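Local coordinates for protein DNA-directed RNA polymerase subunit E'' (Methanocaldococcus jannaschii, PDB 3LPE) that stimulates transcription elongation as the small zinc-binding partner of Spt5, with which it forms a heterodimer, at residues 7-10 with 15-18. Sequence-based numbering, arbitrary orientation.
Sequences CKYL and ICPI. With ZN (zinc ion), chain I.
Cys-7 and Cys-16 meet through a shared zinc ion, a metal-centred contact between two loops of the Spt4 zinc finger: 7-10 runs from the loop after strand 2-4 into strand 10-11, whereas the segment 15-18 lies in the loop before the long strand 23-33. Cys-7 SG and Cys-16 SG each bind the zinc at 2.3 Å, which leaves the two sulfurs 3.6 Å apart. Cys-4, at the end of strand 2-4, pairs with Cys-7, and Cys-16 with Cys-19, as two CxxC pairs, consistent with a zinc ribbon. With chi1 179°, Cys-16 carries its sulfur anti to the backbone nitrogen and on to the metal.

Beside this site Tyr-9 supplies the apolar half of the interface. Its side chain crosses those of Pro-17 and Ile-18 at about a right angle. The methyl end of Ile-18 presses closely on the ring, CD1 lying 3.4 Å from Tyr-9 CD1, while CG1 of the same residue stands over one face near the rim. Pro-17 CD comes obliquely to Tyr-9 CD2 at 3.8 Å. The sulfur of Cys-16 also lies oblique to this ring, 5.4 Å from its centroid, and accepts a weak hydrogen bond from Ile-18 N (3.4 Å).

That bond, internal to 15-18, and another to a residue adjoining the segments may slightly offset the Cys-16 thiolate's negative charge; zinc joins the two segments, with Tyr-9 packed alongside.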
loop_
_atom_site.group_PDB
_atom_site.type_symbol
_atom_site.label_atom_id
_atom_site.label_comp_id
_atom_site.label_asym_id
_atom_site.label_seq_id
_atom_site.Cartn_x
_atom_site.Cartn_y
_atom_site.Cartn_z
ATOM N N CYS B 7 0.509 8.053 -13.869
ATOM C CA CYS B 7 -0.434 7.525 -12.890
ATOM C C CYS B 7 0.259 6.658 -11.849
ATOM O O CYS B 7 -0.387 6.175 -10.943
ATOM C CB CYS B 7 -1.579 6.741 -13.551
ATOM S SG CYS B 7 -1.194 5.034 -14.118
ATOM N N LYS B 8 1.570 6.464 -11.991
ATOM C CA LYS B 8 2.365 5.792 -10.933
ATOM C C LYS B 8 2.139 4.286 -10.793
ATOM O O LYS B 8 2.723 3.622 -9.912
ATOM C CB LYS B 8 2.194 6.510 -9.579
ATOM C CG LYS B 8 2.729 7.925 -9.591
ATOM C CD LYS B 8 2.622 8.626 -8.234
ATOM C CE LYS B 8 1.222 9.137 -7.973
ATOM N NZ LYS B 8 1.234 10.273 -7.005
ATOM N N TYR B 9 1.324 3.723 -11.681
ATOM C CA TYR B 9 1.134 2.280 -11.704
ATOM C C TYR B 9 2.480 1.553 -11.845
ATOM O O TYR B 9 3.325 1.924 -12.671
ATOM C CB TYR B 9 0.240 1.888 -12.871
ATOM C CG TYR B 9 -0.173 0.438 -12.916
ATOM C CD1 TYR B 9 -1.246 -0.025 -12.160
ATOM C CD2 TYR B 9 0.458 -0.452 -13.771
ATOM C CE1 TYR B 9 -1.654 -1.362 -12.236
ATOM C CE2 TYR B 9 0.063 -1.781 -13.854
ATOM C CZ TYR B 9 -0.996 -2.230 -13.090
ATOM O OH TYR B 9 -1.381 -3.549 -13.200
ATOM N N LEU B 10 2.663 0.514 -11.044
ATOM C CA LEU B 10 3.943 -0.197 -11.039
ATOM C C LEU B 10 3.937 -1.387 -11.968
ATOM O O LEU B 10 3.011 -2.186 -11.923
ATOM C CB LEU B 10 4.260 -0.683 -9.627
ATOM C CG LEU B 10 4.523 0.440 -8.626
ATOM C CD1 LEU B 10 4.670 -0.220 -7.259
ATOM C CD2 LEU B 10 5.820 1.120 -8.975
ATOM N N ILE B 15 5.928 0.690 -20.696
ATOM C CA ILE B 15 4.753 1.483 -21.060
ATOM C C ILE B 15 3.607 1.069 -20.148
ATOM O O ILE B 15 3.399 -0.110 -19.927
ATOM C CB ILE B 15 4.342 1.227 -22.524
ATOM C CG1 ILE B 15 5.386 1.773 -23.494
ATOM C CG2 ILE B 15 2.957 1.844 -22.822
ATOM C CD1 ILE B 15 5.040 1.474 -24.969
ATOM N N CYS B 16 2.884 2.041 -19.601
ATOM C CA CYS B 16 1.843 1.778 -18.628
ATOM C C CYS B 16 0.650 1.110 -19.289
ATOM O O CYS B 16 0.139 1.607 -20.294
ATOM C CB CYS B 16 1.398 3.077 -17.975
ATOM S SG CYS B 16 0.085 2.888 -16.759
ATOM N N PRO B 17 0.205 -0.015 -18.724
ATOM C CA PRO B 17 -0.933 -0.778 -19.269
ATOM C C PRO B 17 -2.258 -0.031 -19.083
ATOM O O PRO B 17 -3.258 -0.330 -19.746
ATOM C CB PRO B 17 -0.938 -2.078 -18.447
ATOM C CG PRO B 17 0.337 -2.068 -17.654
ATOM C CD PRO B 17 0.786 -0.647 -17.528
ATOM N N ILE B 18 -2.271 0.937 -18.185
ATOM C CA ILE B 18 -3.480 1.725 -17.967
ATOM C C ILE B 18 -3.581 2.894 -18.930
ATOM O O ILE B 18 -4.564 3.015 -19.662
ATOM C CB ILE B 18 -3.573 2.255 -16.521
ATOM C CG1 ILE B 18 -3.602 1.095 -15.533
ATOM C CG2 ILE B 18 -4.845 3.111 -16.351
ATOM C CD1 ILE B 18 -3.615 1.539 -14.065
HETATM ZN ZN ZN I . -0.198 5.138 -16.195
#